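Local coordinates for protein beta subunit of photoactivated adenylyl cyclase (Beggiatoa sp. PS, PDB 5M2A) that senses blue light through a flavin-binding BLUF domain and probably uses it to switch on its cyclase domain, which makes cyclic AMP from ATP, at residues Ile39-Gln47 and Phe91-Asn102; Leu289-Lys300 and Ile324-Lys334. One frame throughout, in Å; residues are numbered along the deposited sequence.

Contact 1: Ile39-Gln47 and Phe91-Asn102; sequences ITGVLLYLQ and FPNWAMKTINLN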
loop_
_atom_site.group_PDB
_atom_site.type_symbol
_atom_site.label_atom_id
_atom_site.label_comp_id
_atom_site.label_asym_id
_atom_site.label_seq_id
_atom_site.Cartn_x
_atom_site.Cartn_y
_atom_site.Cartn_z
ATOM N N ILE A 39 28.568 1.870 -25.268
ATOM C CA ILE A 39 27.405 1.340 -24.562
ATOM C C ILE A 39 26.904 0.114 -25.305
ATOM O O ILE A 39 26.902 0.078 -26.543
ATOM C CB ILE A 39 26.294 2.404 -24.427
ATOM C CG1 ILE A 39 26.765 3.554 -23.539
ATOM C CG2 ILE A 39 25.002 1.799 -23.858
ATOM C CD1 ILE A 39 25.746 4.656 -23.366
ATOM N N THR A 40 26.507 -0.907 -24.553
ATOM C CA THR A 40 25.884 -2.090 -25.116
ATOM C C THR A 40 24.574 -2.356 -24.386
ATOM O O THR A 40 24.325 -1.831 -23.297
ATOM C CB THR A 40 26.810 -3.308 -25.024
ATOM O OG1 THR A 40 27.249 -3.486 -23.674
ATOM C CG2 THR A 40 28.027 -3.136 -25.943
ATOM N N GLY A 41 23.724 -3.162 -25.001
ATOM C CA GLY A 41 22.479 -3.531 -24.359
ATOM C C GLY A 41 21.486 -4.124 -25.330
ATOM O O GLY A 41 21.801 -4.445 -26.477
ATOM N N VAL A 42 20.262 -4.297 -24.822
ATOM C CA VAL A 42 19.169 -4.892 -25.573
ATOM C C VAL A 42 17.906 -4.095 -25.319
ATOM O O VAL A 42 17.695 -3.562 -24.222
ATOM C CB VAL A 42 18.931 -6.379 -25.207
ATOM C CG1 VAL A 42 20.108 -7.216 -25.607
ATOM C CG2 VAL A 42 18.660 -6.534 -23.723
ATOM N N LEU A 43 17.060 -4.011 -26.337
ATOM C CA LEU A 43 15.757 -3.365 -26.240
ATOM C C LEU A 43 14.713 -4.364 -26.709
ATOM O O LEU A 43 14.728 -4.776 -27.872
ATOM C CB LEU A 43 15.702 -2.085 -27.078
ATOM C CG LEU A 43 14.353 -1.370 -27.154
ATOM C CD1 LEU A 43 13.938 -0.874 -25.769
ATOM C CD2 LEU A 43 14.420 -0.221 -28.162
ATOM N N LEU A 44 13.831 -4.774 -25.805
ATOM C CA LEU A 44 12.738 -5.681 -26.120
ATOM C C LEU A 44 11.415 -4.934 -26.016
ATOM O O LEU A 44 11.241 -4.067 -25.157
ATOM C CB LEU A 44 12.710 -6.883 -25.166
ATOM C CG LEU A 44 13.522 -8.136 -25.497
ATOM C CD1 LEU A 44 14.983 -7.868 -25.301
ATOM C CD2 LEU A 44 13.077 -9.295 -24.623
ATOM N N TYR A 45 10.475 -5.268 -26.894
ATOM C CA TYR A 45 9.134 -4.737 -26.709
ATOM C C TYR A 45 8.102 -5.840 -26.882
ATOM O O TYR A 45 8.285 -6.779 -27.662
ATOM C CB TYR A 45 8.830 -3.533 -27.616
ATOM C CG TYR A 45 9.010 -3.721 -29.096
ATOM C CD1 TYR A 45 10.277 -3.729 -29.668
ATOM C CD2 TYR A 45 7.911 -3.821 -29.936
ATOM C CE1 TYR A 45 10.443 -3.871 -31.026
ATOM C CE2 TYR A 45 8.066 -3.965 -31.299
ATOM C CZ TYR A 45 9.337 -3.984 -31.839
ATOM O OH TYR A 45 9.496 -4.124 -33.198
ATOM N N LEU A 46 7.024 -5.718 -26.109
ATOM C CA LEU A 46 6.015 -6.765 -26.013
ATOM C C LEU A 46 4.731 -6.122 -25.520
ATOM O O LEU A 46 4.701 -5.611 -24.397
ATOM C CB LEU A 46 6.467 -7.876 -25.055
ATOM C CG LEU A 46 5.548 -9.094 -24.927
ATOM C CD1 LEU A 46 5.416 -9.814 -26.265
ATOM C CD2 LEU A 46 6.065 -10.035 -23.861
ATOM N N GLN A 47 3.694 -6.131 -26.355
ATOM C CA GLN A 47 2.352 -5.694 -25.963
ATOM C C GLN A 47 2.387 -4.317 -25.300
ATOM O O GLN A 47 1.995 -4.137 -24.143
ATOM C CB GLN A 47 1.702 -6.727 -25.039
ATOM C CG GLN A 47 1.713 -8.140 -25.590
ATOM C CD GLN A 47 0.827 -8.289 -26.799
ATOM O OE1 GLN A 47 -0.363 -7.972 -26.748
ATOM N NE2 GLN A 47 1.400 -8.761 -27.903
ATOM N N PHE A 91 26.126 -8.033 -22.789
ATOM C CA PHE A 91 25.913 -8.107 -24.234
ATOM C C PHE A 91 27.048 -7.382 -24.944
ATOM O O PHE A 91 26.833 -6.386 -25.644
ATOM C CB PHE A 91 24.550 -7.522 -24.601
ATOM C CG PHE A 91 23.437 -8.062 -23.765
ATOM C CD1 PHE A 91 22.928 -9.326 -24.007
ATOM C CD2 PHE A 91 22.918 -7.325 -22.718
ATOM C CE1 PHE A 91 21.907 -9.837 -23.233
ATOM C CE2 PHE A 91 21.896 -7.833 -21.937
ATOM C CZ PHE A 91 21.391 -9.095 -22.199
ATOM N N PRO A 92 28.275 -7.890 -24.816
ATOM C CA PRO A 92 29.441 -7.144 -25.314
ATOM C C PRO A 92 29.428 -6.890 -26.811
ATOM O O PRO A 92 30.130 -5.983 -27.272
ATOM C CB PRO A 92 30.621 -8.042 -24.919
ATOM C CG PRO A 92 30.037 -9.416 -24.866
ATOM C CD PRO A 92 28.635 -9.237 -24.346
ATOM N N ASN A 93 28.659 -7.656 -27.585
ATOM C CA ASN A 93 28.684 -7.558 -29.038
ATOM C C ASN A 93 27.519 -6.761 -29.608
ATOM O O ASN A 93 27.432 -6.611 -30.829
ATOM C CB ASN A 93 28.694 -8.958 -29.660
ATOM C CG ASN A 93 29.843 -9.812 -29.160
ATOM O OD1 ASN A 93 30.996 -9.384 -29.152
ATOM N ND2 ASN A 93 29.527 -11.026 -28.727
ATOM N N TRP A 94 26.625 -6.250 -28.764
ATOM C CA TRP A 94 25.423 -5.554 -29.220
ATOM C C TRP A 94 25.447 -4.122 -28.701
ATOM O O TRP A 94 25.167 -3.889 -27.524
ATOM C CB TRP A 94 24.166 -6.267 -28.743
ATOM C CG TRP A 94 24.005 -7.672 -29.234
ATOM C CD1 TRP A 94 24.588 -8.238 -30.329
ATOM C CD2 TRP A 94 23.195 -8.692 -28.638
ATOM N NE1 TRP A 94 24.192 -9.553 -30.452
ATOM C CE2 TRP A 94 23.335 -9.854 -29.424
ATOM C CE3 TRP A 94 22.367 -8.737 -27.512
ATOM C CZ2 TRP A 94 22.675 -11.047 -29.119
ATOM C CZ3 TRP A 94 21.710 -9.923 -27.213
ATOM C CH2 TRP A 94 21.868 -11.059 -28.013
ATOM N N ALA A 95 25.766 -3.164 -29.572
ATOM C CA ALA A 95 25.611 -1.758 -29.208
ATOM C C ALA A 95 24.183 -1.485 -28.743
ATOM O O ALA A 95 23.957 -0.849 -27.704
ATOM C CB ALA A 95 25.977 -0.870 -30.397
ATOM N N MET A 96 23.205 -1.968 -29.510
ATOM C CA MET A 96 21.815 -2.017 -29.063
ATOM C C MET A 96 21.040 -3.003 -29.927
ATOM O O MET A 96 20.694 -2.699 -31.073
ATOM C CB MET A 96 21.165 -0.631 -29.114
ATOM C CG MET A 96 19.723 -0.614 -28.598
ATOM S SD MET A 96 19.480 -1.566 -27.084
ATOM C CE MET A 96 20.652 -0.783 -25.972
ATOM N N LYS A 97 20.783 -4.188 -29.396
ATOM C CA LYS A 97 20.024 -5.204 -30.111
ATOM C C LYS A 97 18.544 -5.018 -29.803
ATOM O O LYS A 97 18.150 -5.024 -28.635
ATOM C CB LYS A 97 20.485 -6.605 -29.712
ATOM C CG LYS A 97 19.540 -7.723 -30.112
ATOM C CD LYS A 97 19.636 -8.023 -31.581
ATOM C CE LYS A 97 20.937 -8.728 -31.901
ATOM N NZ LYS A 97 21.148 -8.871 -33.366
ATOM N N THR A 98 17.733 -4.834 -30.839
ATOM C CA THR A 98 16.291 -4.675 -30.676
ATOM C C THR A 98 15.601 -5.995 -30.985
ATOM O O THR A 98 15.837 -6.591 -32.040
ATOM C CB THR A 98 15.740 -3.574 -31.583
ATOM O OG1 THR A 98 16.321 -2.318 -31.214
ATOM C CG2 THR A 98 14.214 -3.489 -31.458
ATOM N N ILE A 99 14.749 -6.442 -30.072
ATOM C CA ILE A 99 14.037 -7.705 -30.209
ATOM C C ILE A 99 12.547 -7.410 -30.125
ATOM O O ILE A 99 12.063 -6.934 -29.091
ATOM C CB ILE A 99 14.460 -8.710 -29.129
ATOM C CG1 ILE A 99 15.969 -8.961 -29.197
ATOM C CG2 ILE A 99 13.699 -10.012 -29.296
ATOM C CD1 ILE A 99 16.485 -9.874 -28.111
ATOM N N ASN A 100 11.823 -7.685 -31.209
ATOM C CA ASN A 100 10.366 -7.560 -31.219
ATOM C C ASN A 100 9.777 -8.890 -30.770
ATOM O O ASN A 100 9.578 -9.801 -31.579
ATOM C CB ASN A 100 9.853 -7.176 -32.601
ATOM C CG ASN A 100 8.350 -6.996 -32.627
ATOM O OD1 ASN A 100 7.684 -7.124 -31.598
ATOM N ND2 ASN A 100 7.809 -6.671 -33.794
ATOM N N LEU A 101 9.482 -8.999 -29.474
ATOM C CA LEU A 101 8.970 -10.254 -28.946
ATOM C C LEU A 101 7.567 -10.573 -29.451
ATOM O O LEU A 101 7.168 -11.740 -29.414
ATOM C CB LEU A 101 8.995 -10.223 -27.416
ATOM C CG LEU A 101 9.430 -11.542 -26.764
ATOM C CD1 LEU A 101 10.794 -11.961 -27.275
ATOM C CD2 LEU A 101 9.442 -11.441 -25.244
ATOM N N ASN A 102 6.818 -9.574 -29.932
ATOM C CA ASN A 102 5.505 -9.857 -30.508
ATOM C C ASN A 102 5.620 -10.763 -31.727
ATOM O O ASN A 102 4.788 -11.654 -31.929
ATOM C CB ASN A 102 4.785 -8.562 -30.900
ATOM C CG ASN A 102 4.675 -7.574 -29.760
ATOM O OD1 ASN A 102 4.017 -7.833 -28.747
ATOM N ND2 ASN A 102 5.299 -6.414 -29.933
#
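Asn102 OD1 collects two donors from Gln47. The backbone N of Gln47 sits 3.0 Å from Asn102 OD1, in the carbonyl plane and on a lone pair, while Gln47 NE2, on a chain bent at chi2, adds a weak bond to the same Asn102 OD1 at 2.9 Å. The amide of Asn102 is steadied from within its own segment, since Asn102 ND2 donates to Asn100 OD1 over 3.0 Å. Asn100 in turn lies obliquely across the ring of Tyr45: its CA stands over one face, offset toward the rim, and the amide plane is only 20° from the ring plane. Thr98 CG2 meets the same ring at its edge.

Upstream of this polar end, 40-46 and 97-100 run as parallel neighbours in the mixed sheet of the BLUF fold, stitched by alternating backbone bonds; that from Leu43 N to Lys97 O measures 2.7 Å. Met96 has CG anti to its backbone N (chi1 -178°) and two further bends, which lay Met96 SD 3.5 Å from Leu43 N and CE against Gly41. Both Met96 and Leu43 line the flavin pocket.

On the face that carries Val42, Leu44 and Ile99, packing is mainly apolar. In the conformer given here, Val42 CG1 lies over the centre of the Phe91 ring, 3.8 Å from its centroid, and touches the edge of Trp94 at CE3. Leu44 and Ile99 lie side by side, and Pro111 and Ile112 of the second subunit pack onto Val42 and Leu44, respectively.

Contact 2: Leu289-Lys300 and Ile324-Lys334; sequences LPYALAFTAGVK and IEVYTVNEAQK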
loop_
_atom_site.group_PDB
_atom_site.type_symbol
_atom_site.label_atom_id
_atom_site.label_comp_id
_atom_site.label_asym_id
_atom_site.label_seq_id
_atom_site.Cartn_x
_atom_site.Cartn_y
_atom_site.Cartn_z
ATOM N N LEU A 289 -12.725 26.001 12.427
ATOM C CA LEU A 289 -11.985 27.194 12.075
ATOM C C LEU A 289 -12.552 27.840 10.817
ATOM O O LEU A 289 -13.109 27.156 9.950
ATOM C CB LEU A 289 -10.505 26.867 11.836
ATOM C CG LEU A 289 -9.765 26.219 12.998
ATOM C CD1 LEU A 289 -8.375 25.802 12.552
ATOM C CD2 LEU A 289 -9.693 27.183 14.166
ATOM N N PRO A 290 -12.412 29.150 10.679
ATOM C CA PRO A 290 -12.843 29.811 9.439
ATOM C C PRO A 290 -11.808 29.689 8.330
ATOM O O PRO A 290 -11.787 30.500 7.400
ATOM C CB PRO A 290 -13.046 31.268 9.875
ATOM C CG PRO A 290 -12.118 31.438 11.033
ATOM C CD PRO A 290 -12.061 30.118 11.739
ATOM N N TYR A 291 -10.956 28.663 8.420
ATOM C CA TYR A 291 -9.929 28.367 7.435
ATOM C C TYR A 291 -9.911 26.870 7.167
ATOM O O TYR A 291 -10.111 26.062 8.076
ATOM C CB TYR A 291 -8.526 28.787 7.917
ATOM C CG TYR A 291 -8.437 30.251 8.243
ATOM C CD1 TYR A 291 -8.824 30.730 9.485
ATOM C CD2 TYR A 291 -7.985 31.159 7.297
ATOM C CE1 TYR A 291 -8.762 32.070 9.781
ATOM C CE2 TYR A 291 -7.926 32.512 7.582
ATOM C CZ TYR A 291 -8.311 32.955 8.826
ATOM O OH TYR A 291 -8.251 34.288 9.126
ATOM N N ALA A 292 -9.622 26.512 5.920
ATOM C CA ALA A 292 -9.613 25.119 5.477
ATOM C C ALA A 292 -8.241 24.461 5.582
ATOM O O ALA A 292 -8.096 23.285 5.213
ATOM C CB ALA A 292 -10.116 25.035 4.037
ATOM N N LEU A 293 -7.234 25.196 6.048
ATOM C CA LEU A 293 -5.873 24.698 6.202
ATOM C C LEU A 293 -5.371 25.107 7.578
ATOM O O LEU A 293 -5.488 26.273 7.953
ATOM C CB LEU A 293 -4.955 25.274 5.121
ATOM C CG LEU A 293 -3.451 25.089 5.296
ATOM C CD1 LEU A 293 -3.113 23.609 5.219
ATOM C CD2 LEU A 293 -2.701 25.878 4.233
ATOM N N ALA A 294 -4.813 24.165 8.326
ATOM C CA ALA A 294 -4.223 24.490 9.619
ATOM C C ALA A 294 -2.880 23.798 9.755
ATOM O O ALA A 294 -2.738 22.641 9.358
ATOM C CB ALA A 294 -5.133 24.072 10.781
ATOM N N PHE A 295 -1.899 24.486 10.343
ATOM C CA PHE A 295 -0.585 23.876 10.453
ATOM C C PHE A 295 0.153 24.415 11.673
ATOM O O PHE A 295 -0.279 25.369 12.337
ATOM C CB PHE A 295 0.227 24.055 9.153
ATOM C CG PHE A 295 0.306 25.472 8.667
ATOM C CD1 PHE A 295 1.165 26.378 9.272
ATOM C CD2 PHE A 295 -0.463 25.889 7.582
ATOM C CE1 PHE A 295 1.247 27.691 8.826
ATOM C CE2 PHE A 295 -0.389 27.207 7.136
ATOM C CZ PHE A 295 0.460 28.100 7.752
ATOM N N THR A 296 1.269 23.760 11.979
ATOM C CA THR A 296 2.047 24.066 13.172
ATOM C C THR A 296 3.048 25.184 12.918
ATOM O O THR A 296 3.333 25.554 11.777
ATOM C CB THR A 296 2.798 22.827 13.660
ATOM O OG1 THR A 296 3.693 22.386 12.631
ATOM C CG2 THR A 296 1.826 21.705 13.990
ATOM N N ALA A 297 3.587 25.718 14.021
ATOM C CA ALA A 297 4.667 26.693 13.924
ATOM C C ALA A 297 5.858 26.140 13.150
ATOM O O ALA A 297 6.516 26.879 12.416
ATOM C CB ALA A 297 5.101 27.138 15.320
ATOM N N GLY A 298 6.128 24.839 13.269
ATOM C CA GLY A 298 7.256 24.264 12.552
ATOM C C GLY A 298 7.072 24.299 11.047
ATOM O O GLY A 298 8.032 24.481 10.295
ATOM N N VAL A 299 5.838 24.106 10.584
ATOM C CA VAL A 299 5.561 24.245 9.157
ATOM C C VAL A 299 5.819 25.673 8.723
ATOM O O VAL A 299 6.427 25.925 7.679
ATOM C CB VAL A 299 4.116 23.817 8.846
ATOM C CG1 VAL A 299 3.757 24.203 7.405
ATOM C CG2 VAL A 299 3.959 22.314 9.061
ATOM N N LYS A 300 5.369 26.633 9.541
ATOM C CA LYS A 300 5.575 28.044 9.234
ATOM C C LYS A 300 7.054 28.353 9.051
ATOM O O LYS A 300 7.440 29.030 8.092
ATOM C CB LYS A 300 4.971 28.905 10.350
ATOM C CG LYS A 300 5.131 30.414 10.173
ATOM C CD LYS A 300 4.448 31.152 11.316
ATOM C CE LYS A 300 4.635 32.664 11.210
ATOM N NZ LYS A 300 6.045 33.086 11.422
ATOM N N ILE A 324 -0.416 23.244 21.335
ATOM C CA ILE A 324 0.455 23.678 20.251
ATOM C C ILE A 324 -0.163 24.889 19.566
ATOM O O ILE A 324 -1.385 24.987 19.410
ATOM C CB ILE A 324 0.699 22.551 19.227
ATOM C CG1 ILE A 324 -0.640 22.048 18.683
ATOM C CG2 ILE A 324 1.493 21.414 19.849
ATOM C CD1 ILE A 324 -0.531 21.392 17.335
ATOM N N GLU A 325 0.698 25.813 19.146
ATOM C CA GLU A 325 0.256 26.963 18.371
ATOM C C GLU A 325 -0.210 26.506 16.997
ATOM O O GLU A 325 0.483 25.742 16.319
ATOM C CB GLU A 325 1.389 27.977 18.226
ATOM C CG GLU A 325 1.607 28.824 19.457
ATOM C CD GLU A 325 0.361 29.603 19.840
ATOM O OE1 GLU A 325 -0.068 30.474 19.054
ATOM O OE2 GLU A 325 -0.199 29.334 20.922
ATOM N N VAL A 326 -1.381 26.972 16.582
ATOM C CA VAL A 326 -1.931 26.642 15.270
ATOM C C VAL A 326 -1.861 27.879 14.392
ATOM O O VAL A 326 -2.181 28.986 14.838
ATOM C CB VAL A 326 -3.374 26.129 15.369
ATOM C CG1 VAL A 326 -3.914 25.832 13.970
ATOM C CG2 VAL A 326 -3.419 24.899 16.252
ATOM N N TYR A 327 -1.438 27.689 13.149
ATOM C CA TYR A 327 -1.349 28.761 12.177
ATOM C C TYR A 327 -2.120 28.390 10.922
ATOM O O TYR A 327 -2.444 27.230 10.679
ATOM C CB TYR A 327 0.105 29.057 11.790
ATOM C CG TYR A 327 0.919 29.672 12.887
ATOM C CD1 TYR A 327 1.604 28.879 13.804
ATOM C CD2 TYR A 327 1.000 31.049 13.014
ATOM C CE1 TYR A 327 2.350 29.455 14.822
ATOM C CE2 TYR A 327 1.739 31.626 14.022
ATOM C CZ TYR A 327 2.412 30.828 14.918
ATOM O OH TYR A 327 3.145 31.422 15.918
ATOM N N THR A 328 -2.366 29.409 10.111
ATOM C CA THR A 328 -2.904 29.243 8.778
ATOM C C THR A 328 -2.346 30.365 7.915
ATOM O O THR A 328 -1.497 31.147 8.358
ATOM C CB THR A 328 -4.437 29.230 8.806
ATOM O OG1 THR A 328 -4.929 28.905 7.501
ATOM C CG2 THR A 328 -4.979 30.590 9.219
ATOM N N VAL A 329 -2.800 30.426 6.667
ATOM C CA VAL A 329 -2.501 31.554 5.796
ATOM C C VAL A 329 -3.811 32.219 5.400
ATOM O O VAL A 329 -4.864 31.577 5.346
ATOM C CB VAL A 329 -1.678 31.143 4.549
ATOM C CG1 VAL A 329 -0.287 30.610 4.974
ATOM C CG2 VAL A 329 -2.412 30.094 3.711
ATOM N N ASN A 330 -3.741 33.533 5.158
ATOM C CA ASN A 330 -4.935 34.288 4.787
ATOM C C ASN A 330 -5.625 33.676 3.571
ATOM O O ASN A 330 -6.862 33.646 3.493
ATOM C CB ASN A 330 -4.552 35.743 4.519
ATOM C CG ASN A 330 -5.756 36.626 4.239
ATOM O OD1 ASN A 330 -5.895 37.181 3.148
ATOM N ND2 ASN A 330 -6.628 36.763 5.225
ATOM N N GLU A 331 -4.843 33.175 2.613
ATOM C CA GLU A 331 -5.409 32.585 1.401
ATOM C C GLU A 331 -6.286 31.361 1.679
ATOM O O GLU A 331 -7.098 30.993 0.823
ATOM C CB GLU A 331 -4.282 32.194 0.431
ATOM C CG GLU A 331 -3.479 33.363 -0.138
ATOM C CD GLU A 331 -4.297 34.255 -1.062
ATOM O OE1 GLU A 331 -5.139 33.731 -1.819
ATOM O OE2 GLU A 331 -4.099 35.489 -1.031
ATOM N N ALA A 332 -6.152 30.724 2.843
ATOM C CA ALA A 332 -6.942 29.539 3.161
ATOM C C ALA A 332 -8.300 29.876 3.771
ATOM O O ALA A 332 -9.044 28.963 4.148
ATOM C CB ALA A 332 -6.174 28.615 4.108
ATOM N N GLN A 333 -8.630 31.161 3.886
ATOM C CA GLN A 333 -9.881 31.567 4.511
ATOM C C GLN A 333 -11.070 30.998 3.752
ATOM O O GLN A 333 -11.072 30.960 2.518
ATOM C CB GLN A 333 -9.978 33.094 4.548
ATOM C CG GLN A 333 -11.165 33.626 5.326
ATOM C CD GLN A 333 -11.363 35.123 5.132
ATOM O OE1 GLN A 333 -11.702 35.580 4.035
ATOM N NE2 GLN A 333 -11.148 35.894 6.196
ATOM N N LYS A 334 -12.083 30.558 4.502
ATOM C CA LYS A 334 -13.302 30.001 3.918
ATOM C C LYS A 334 -14.264 31.117 3.532
ATOM O O LYS A 334 -14.543 32.007 4.341
ATOM C CB LYS A 334 -13.994 29.058 4.907
ATOM C CG LYS A 334 -13.248 27.741 5.192
ATOM C CD LYS A 334 -13.905 27.016 6.366
ATOM C CE LYS A 334 -13.227 25.686 6.698
ATOM N NZ LYS A 334 -13.666 25.195 8.045
HETATM O O HOH W 1 -13.860 32.531 6.793
HETATM O O HOH W 2 2.795 24.569 16.413
#
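Hydrogen bonds join Phe295 and Tyr327 as an antiparallel hydrogen-bonded pair, with Phe295 N 2.8 Å from Tyr327 O and Tyr327 N 2.7 Å from Phe295 O. Thr328 OG1, anti to its backbone N (chi1 -173°), donates to Leu293 O at 2.7 Å. Toward the start of 289-300 and the end of 324-334, a separate bridge ties Ala292 N to Ala332 O and Lys334 N to Pro290 O. The extended Lys334 chain reaches back so that Lys334 NZ meets Leu289 O at 2.8 Å; Thr286 O and Thr338 OG1 also hold this ammonium. Two waters add links, one between Pro290 O and Lys334 O, the other from Ala297 N to Glu325 O.

A second kind of contact involves ring faces. Thr328 CG2 sits over the centre of the Tyr291 ring, 3.6 Å from the centroid. Phe295 turns one face to the Tyr327 carbonyl, and Val329 CG1 lies at its edge. Lys300 CD lies over one face of the Tyr327 ring, offset toward the rim.

Apolar packing pairs Leu293 CB with Ala332 CB and Ala294 CB with Val326 CG1. In this corner of the cyclase domain's sheet, Thr328 uses its hydroxyl on a strand carbonyl and its methyl on a ring, so the hydrogen bond and the CH-pi packing together would fix its rotation.

How the contacts relate
From the N terminus, the chain forms strand 5-14 and helix 20-36 before reaching 39-47, passes through strand, helix and strand again, and returns at 91-102, where contact 1 closes a loop with 43 residues between its segments. It then leaves the flavin-binding domain through helix 110-129 and enters the cyclase domain. There contact 2 closes a shorter loop, with 23 residues between 289-300 and 324-334, which includes strand 309-315. The two loops follow one another in series, without nesting or crossing. The centres of contact 1 and contact 2 are about 54 Å apart, on opposite sides of the chain's centre. Each joins strands within its own sheet, one in the light sensor, one in the catalytic domain.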